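Local coordinates for protein VP5 (Halorubrum pleomorphic virus 2, PDB 6QGI) that probably serves as the envelope protein that fuses the viral membrane with that of its haloarchaeal host, at residues D342-W356 with F425-L439. Residues are numbered along the deposited sequence; the frame is centred on the assembly and turned at random.
Sequences DVYFTADMSLVEGDW and FLSTAEQTQYETIQL
Asp348 OD1 is gripped from both faces of its carboxylate: Gln433 N donates to it across the contact at 2.7 Å, and Ser350 N, two residues on in an Asx turn, at 3.1 Å. This pair of bonds lies where an antiparallel strand pair, 343-348 with 434-439, gives way to loops that lead on to a looser antiparallel approach near Gly354 and Phe425. With CG anti to the backbone N (chi1 -179°), the Asp348 carboxylate reaches past its own strand end to Gln433, while Asp348 CB sits 3.7 Å above the centre of the Tyr434 ring, a CH-pi contact. Met349 N closes the corner by binding Gln433 O, and the methionine chain bends until CE meets Ile437 CG2.

Along the first pair, Ala347 and Glu435 exchange two backbone bonds, as do Phe345 and Ile437. Between them, Thr346 OG1 and Thr436 OG1 share a hydrogen bond of 3.0 Å on the face packed against helix 285-292. The other face carries Val343, Phe345, Ile437 and Leu439; here Leu439 CD1 lies 3.5 Å from Val343 CG1 and also touches CB of Phe345, a residue whose ring meets that of Phe318 edge-to-face. Strand 312-320 flanks 343-348 on its other edge.

Beyond the loops, Phe425 CG lies between its backbone N and carbonyl carbon (chi1 74°), turning the ring across the backbone of residues 353-354. The peptide from Glu353 to Gly354 passes over one ring face, off-centre toward the rim, Val352 CG2 meets the ring edge, and Phe425 N donates to Gly354 O at 2.8 Å, nearly straight at 167°.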
loop_
_atom_site.group_PDB
_atom_site.type_symbol
_atom_site.label_atom_id
_atom_site.label_comp_id
_atom_site.label_asym_id
_atom_site.label_seq_id
_atom_site.Cartn_x
_atom_site.Cartn_y
_atom_site.Cartn_z
ATOM N N ASP A 342 6.346 0.338 10.009
ATOM C CA ASP A 342 5.657 -0.622 9.158
ATOM C C ASP A 342 6.619 -1.686 8.633
ATOM O O ASP A 342 7.784 -1.393 8.350
ATOM C CB ASP A 342 4.942 0.087 8.000
ATOM C CG ASP A 342 3.776 0.964 8.422
ATOM O OD1 ASP A 342 2.900 0.475 9.172
ATOM O OD2 ASP A 342 3.729 2.136 7.990
ATOM N N VAL A 343 6.122 -2.932 8.533
ATOM C CA VAL A 343 6.876 -4.096 8.049
ATOM C C VAL A 343 6.489 -4.410 6.615
ATOM O O VAL A 343 5.309 -4.621 6.341
ATOM C CB VAL A 343 6.676 -5.360 8.931
ATOM C CG1 VAL A 343 7.548 -6.518 8.445
ATOM C CG2 VAL A 343 6.963 -5.061 10.380
ATOM N N TYR A 344 7.486 -4.488 5.721
ATOM C CA TYR A 344 7.280 -4.862 4.326
ATOM C C TYR A 344 7.948 -6.217 4.061
ATOM O O TYR A 344 8.880 -6.600 4.776
ATOM C CB TYR A 344 7.768 -3.770 3.360
ATOM C CG TYR A 344 7.000 -2.473 3.504
ATOM C CD1 TYR A 344 5.749 -2.312 2.919
ATOM C CD2 TYR A 344 7.505 -1.422 4.264
ATOM C CE1 TYR A 344 5.019 -1.138 3.083
ATOM C CE2 TYR A 344 6.790 -0.238 4.422
ATOM C CZ TYR A 344 5.545 -0.102 3.832
ATOM O OH TYR A 344 4.835 1.064 3.972
ATOM N N PHE A 345 7.411 -6.977 3.093
ATOM C CA PHE A 345 7.918 -8.304 2.760
ATOM C C PHE A 345 7.837 -8.540 1.254
ATOM O O PHE A 345 6.740 -8.622 0.695
ATOM C CB PHE A 345 7.150 -9.389 3.541
ATOM C CG PHE A 345 7.828 -10.737 3.638
ATOM C CD1 PHE A 345 8.929 -10.923 4.470
ATOM C CD2 PHE A 345 7.328 -11.837 2.950
ATOM C CE1 PHE A 345 9.539 -12.176 4.581
ATOM C CE2 PHE A 345 7.937 -13.091 3.064
ATOM C CZ PHE A 345 9.031 -13.253 3.887
ATOM N N THR A 346 9.013 -8.597 0.596
ATOM C CA THR A 346 9.140 -8.835 -0.840
ATOM C C THR A 346 9.322 -10.328 -1.030
ATOM O O THR A 346 10.318 -10.891 -0.571
ATOM C CB THR A 346 10.282 -8.007 -1.431
ATOM O OG1 THR A 346 10.116 -6.645 -1.032
ATOM C CG2 THR A 346 10.351 -8.110 -2.955
ATOM N N ALA A 347 8.340 -10.975 -1.670
ATOM C CA ALA A 347 8.345 -12.419 -1.875
ATOM C C ALA A 347 7.723 -12.824 -3.190
ATOM O O ALA A 347 6.912 -12.092 -3.754
ATOM C CB ALA A 347 7.585 -13.090 -0.742
ATOM N N ASP A 348 8.082 -14.026 -3.655
ATOM C CA ASP A 348 7.502 -14.610 -4.857
ATOM C C ASP A 348 6.221 -15.316 -4.418
ATOM O O ASP A 348 6.282 -16.379 -3.783
ATOM C CB ASP A 348 8.489 -15.561 -5.570
ATOM C CG ASP A 348 7.957 -16.180 -6.850
ATOM O OD1 ASP A 348 6.812 -15.874 -7.224
ATOM O OD2 ASP A 348 8.688 -16.973 -7.475
ATOM N N MET A 349 5.061 -14.694 -4.729
ATOM C CA MET A 349 3.726 -15.189 -4.374
ATOM C C MET A 349 3.454 -16.570 -4.962
ATOM O O MET A 349 2.614 -17.298 -4.435
ATOM C CB MET A 349 2.627 -14.203 -4.814
ATOM C CG MET A 349 2.712 -12.849 -4.125
ATOM S SD MET A 349 2.546 -12.929 -2.326
ATOM C CE MET A 349 3.898 -11.867 -1.828
ATOM N N SER A 350 4.200 -16.952 -6.015
ATOM C CA SER A 350 4.099 -18.261 -6.653
ATOM C C SER A 350 4.627 -19.381 -5.721
ATOM O O SER A 350 4.385 -20.564 -5.982
ATOM C CB SER A 350 4.853 -18.269 -7.980
ATOM O OG SER A 350 4.429 -19.341 -8.805
ATOM N N LEU A 351 5.321 -19.000 -4.627
ATOM C CA LEU A 351 5.894 -19.947 -3.675
ATOM C C LEU A 351 5.076 -20.051 -2.362
ATOM O O LEU A 351 5.514 -20.747 -1.438
ATOM C CB LEU A 351 7.367 -19.599 -3.378
ATOM C CG LEU A 351 8.351 -19.712 -4.560
ATOM C CD1 LEU A 351 9.689 -19.098 -4.218
ATOM C CD2 LEU A 351 8.535 -21.156 -5.016
ATOM N N VAL A 352 3.871 -19.428 -2.305
ATOM C CA VAL A 352 2.994 -19.500 -1.128
ATOM C C VAL A 352 2.497 -20.957 -0.936
ATOM O O VAL A 352 2.026 -21.599 -1.883
ATOM C CB VAL A 352 1.822 -18.468 -1.161
ATOM C CG1 VAL A 352 0.757 -18.819 -2.207
ATOM C CG2 VAL A 352 1.192 -18.294 0.221
ATOM N N GLU A 353 2.670 -21.478 0.284
ATOM C CA GLU A 353 2.259 -22.824 0.692
ATOM C C GLU A 353 1.480 -22.746 2.001
ATOM O O GLU A 353 1.420 -21.678 2.614
ATOM C CB GLU A 353 3.488 -23.732 0.861
ATOM C CG GLU A 353 3.842 -24.555 -0.359
ATOM C CD GLU A 353 4.879 -25.620 -0.065
ATOM O OE1 GLU A 353 6.070 -25.265 0.101
ATOM O OE2 GLU A 353 4.500 -26.811 0.010
ATOM N N GLY A 354 0.912 -23.865 2.435
ATOM C CA GLY A 354 0.186 -23.903 3.696
ATOM C C GLY A 354 -0.822 -25.017 3.803
ATOM O O GLY A 354 -1.537 -25.307 2.842
ATOM N N ASP A 355 -0.893 -25.635 4.989
ATOM C CA ASP A 355 -1.834 -26.711 5.263
ATOM C C ASP A 355 -3.256 -26.155 5.308
ATOM O O ASP A 355 -3.501 -25.101 5.906
ATOM C CB ASP A 355 -1.476 -27.431 6.575
ATOM C CG ASP A 355 -2.199 -28.750 6.772
ATOM O OD1 ASP A 355 -1.993 -29.672 5.946
ATOM O OD2 ASP A 355 -2.958 -28.869 7.759
ATOM N N TRP A 356 -4.174 -26.839 4.612
ATOM C CA TRP A 356 -5.588 -26.486 4.559
ATOM C C TRP A 356 -6.359 -27.418 5.495
ATOM O O TRP A 356 -6.236 -28.640 5.398
ATOM C CB TRP A 356 -6.118 -26.551 3.120
ATOM C CG TRP A 356 -7.478 -25.942 2.962
ATOM C CD1 TRP A 356 -8.675 -26.590 3.023
ATOM C CD2 TRP A 356 -7.781 -24.556 2.743
ATOM N NE1 TRP A 356 -9.707 -25.697 2.846
ATOM C CE2 TRP A 356 -9.186 -24.442 2.663
ATOM C CE3 TRP A 356 -6.998 -23.398 2.593
ATOM C CZ2 TRP A 356 -9.829 -23.217 2.442
ATOM C CZ3 TRP A 356 -7.635 -22.185 2.367
ATOM C CH2 TRP A 356 -9.033 -22.101 2.299
ATOM N N PHE A 425 -2.800 -25.804 0.401
ATOM C CA PHE A 425 -2.961 -24.861 -0.702
ATOM C C PHE A 425 -1.595 -24.474 -1.268
ATOM O O PHE A 425 -0.608 -24.404 -0.532
ATOM C CB PHE A 425 -3.788 -23.620 -0.303
ATOM C CG PHE A 425 -3.102 -22.601 0.575
ATOM C CD1 PHE A 425 -3.201 -22.671 1.959
ATOM C CD2 PHE A 425 -2.397 -21.538 0.017
ATOM C CE1 PHE A 425 -2.575 -21.720 2.770
ATOM C CE2 PHE A 425 -1.773 -20.590 0.827
ATOM C CZ PHE A 425 -1.866 -20.687 2.198
ATOM N N LEU A 426 -1.549 -24.238 -2.582
ATOM C CA LEU A 426 -0.354 -23.825 -3.324
ATOM C C LEU A 426 -0.774 -22.940 -4.495
ATOM O O LEU A 426 -1.917 -23.032 -4.931
ATOM C CB LEU A 426 0.483 -25.039 -3.802
ATOM C CG LEU A 426 -0.197 -26.097 -4.690
ATOM C CD1 LEU A 426 -0.137 -25.720 -6.157
ATOM C CD2 LEU A 426 0.485 -27.409 -4.548
ATOM N N SER A 427 0.146 -22.122 -5.021
ATOM C CA SER A 427 -0.124 -21.205 -6.129
ATOM C C SER A 427 -0.461 -21.928 -7.443
ATOM O O SER A 427 0.020 -23.031 -7.696
ATOM C CB SER A 427 1.067 -20.281 -6.351
ATOM O OG SER A 427 0.765 -19.203 -7.223
ATOM N N THR A 428 -1.301 -21.276 -8.263
ATOM C CA THR A 428 -1.754 -21.695 -9.594
ATOM C C THR A 428 -0.738 -21.231 -10.653
ATOM O O THR A 428 -0.591 -21.885 -11.691
ATOM C CB THR A 428 -3.149 -21.082 -9.874
ATOM O OG1 THR A 428 -3.998 -21.247 -8.738
ATOM C CG2 THR A 428 -3.828 -21.669 -11.111
ATOM N N ALA A 429 -0.058 -20.090 -10.383
ATOM C CA ALA A 429 0.910 -19.413 -11.251
ATOM C C ALA A 429 2.096 -20.294 -11.650
ATOM O O ALA A 429 2.687 -20.984 -10.813
ATOM C CB ALA A 429 1.417 -18.149 -10.578
ATOM N N GLU A 430 2.431 -20.254 -12.948
ATOM C CA GLU A 430 3.548 -20.985 -13.551
ATOM C C GLU A 430 4.804 -20.109 -13.535
ATOM O O GLU A 430 5.901 -20.611 -13.286
ATOM C CB GLU A 430 3.193 -21.432 -14.981
ATOM C CG GLU A 430 2.179 -22.565 -15.029
ATOM C CD GLU A 430 1.251 -22.560 -16.229
ATOM O OE1 GLU A 430 1.709 -22.908 -17.341
ATOM O OE2 GLU A 430 0.058 -22.219 -16.054
ATOM N N GLN A 431 4.629 -18.791 -13.768
ATOM C CA GLN A 431 5.688 -17.776 -13.742
ATOM C C GLN A 431 5.893 -17.239 -12.322
ATOM O O GLN A 431 5.042 -17.451 -11.455
ATOM C CB GLN A 431 5.322 -16.619 -14.685
ATOM C CG GLN A 431 5.593 -16.891 -16.161
ATOM C CD GLN A 431 5.327 -15.684 -17.038
ATOM O OE1 GLN A 431 5.328 -14.527 -16.589
ATOM N NE2 GLN A 431 5.104 -15.927 -18.323
ATOM N N THR A 432 7.009 -16.525 -12.087
ATOM C CA THR A 432 7.290 -15.902 -10.786
ATOM C C THR A 432 6.344 -14.719 -10.582
ATOM O O THR A 432 6.042 -14.001 -11.536
ATOM C CB THR A 432 8.756 -15.435 -10.686
ATOM O OG1 THR A 432 8.990 -14.425 -11.668
ATOM C CG2 THR A 432 9.765 -16.579 -10.816
ATOM N N GLN A 433 5.872 -14.531 -9.351
ATOM C CA GLN A 433 4.981 -13.436 -8.981
ATOM C C GLN A 433 5.555 -12.689 -7.785
ATOM O O GLN A 433 4.968 -12.698 -6.701
ATOM C CB GLN A 433 3.561 -13.948 -8.688
ATOM C CG GLN A 433 2.772 -14.362 -9.914
ATOM C CD GLN A 433 1.298 -14.517 -9.624
ATOM O OE1 GLN A 433 0.866 -14.695 -8.477
ATOM N NE2 GLN A 433 0.490 -14.450 -10.676
ATOM N N TYR A 434 6.727 -12.056 -7.982
ATOM C CA TYR A 434 7.392 -11.276 -6.945
ATOM C C TYR A 434 6.573 -10.031 -6.648
ATOM O O TYR A 434 6.167 -9.330 -7.577
ATOM C CB TYR A 434 8.816 -10.902 -7.364
ATOM C CG TYR A 434 9.816 -12.026 -7.219
ATOM C CD1 TYR A 434 10.512 -12.218 -6.030
ATOM C CD2 TYR A 434 10.079 -12.889 -8.274
ATOM C CE1 TYR A 434 11.453 -13.240 -5.898
ATOM C CE2 TYR A 434 11.007 -13.923 -8.150
ATOM C CZ TYR A 434 11.694 -14.096 -6.959
ATOM O OH TYR A 434 12.611 -15.118 -6.828
ATOM N N GLU A 435 6.271 -9.797 -5.361
ATOM C CA GLU A 435 5.470 -8.663 -4.899
ATOM C C GLU A 435 5.895 -8.240 -3.503
ATOM O O GLU A 435 6.443 -9.057 -2.761
ATOM C CB GLU A 435 3.968 -9.024 -4.879
ATOM C CG GLU A 435 3.364 -9.437 -6.212
ATOM C CD GLU A 435 1.955 -9.993 -6.166
ATOM O OE1 GLU A 435 1.550 -10.647 -7.154
ATOM O OE2 GLU A 435 1.261 -9.777 -5.147
ATOM N N THR A 436 5.611 -6.978 -3.136
ATOM C CA THR A 436 5.879 -6.437 -1.804
ATOM C C THR A 436 4.548 -6.280 -1.087
ATOM O O THR A 436 3.625 -5.645 -1.605
ATOM C CB THR A 436 6.661 -5.124 -1.872
ATOM O OG1 THR A 436 7.888 -5.354 -2.557
ATOM C CG2 THR A 436 6.952 -4.538 -0.491
ATOM N N ILE A 437 4.450 -6.888 0.099
ATOM C CA ILE A 437 3.255 -6.864 0.941
ATOM C C ILE A 437 3.591 -6.209 2.283
ATOM O O ILE A 437 4.741 -6.252 2.714
ATOM C CB ILE A 437 2.652 -8.292 1.126
ATOM C CG1 ILE A 437 3.650 -9.267 1.805
ATOM C CG2 ILE A 437 2.154 -8.849 -0.214
ATOM C CD1 ILE A 437 3.063 -10.488 2.443
ATOM N N GLN A 438 2.598 -5.586 2.934
ATOM C CA GLN A 438 2.806 -5.005 4.258
ATOM C C GLN A 438 2.224 -5.978 5.270
ATOM O O GLN A 438 1.029 -6.258 5.216
ATOM C CB GLN A 438 2.188 -3.603 4.384
ATOM C CG GLN A 438 2.464 -2.965 5.745
ATOM C CD GLN A 438 1.848 -1.604 5.920
ATOM O OE1 GLN A 438 2.046 -0.707 5.111
ATOM N NE2 GLN A 438 1.108 -1.418 7.001
ATOM N N LEU A 439 3.061 -6.506 6.176
ATOM C CA LEU A 439 2.628 -7.465 7.190
ATOM C C LEU A 439 1.868 -6.757 8.299
ATOM O O LEU A 439 2.412 -5.858 8.937
ATOM C CB LEU A 439 3.829 -8.243 7.757
ATOM C CG LEU A 439 4.708 -8.957 6.726
ATOM C CD1 LEU A 439 5.978 -9.475 7.348
ATOM C CD2 LEU A 439 3.965 -10.103 6.054
HETATM O O HOH W 1 3.044 -3.054 8.975
#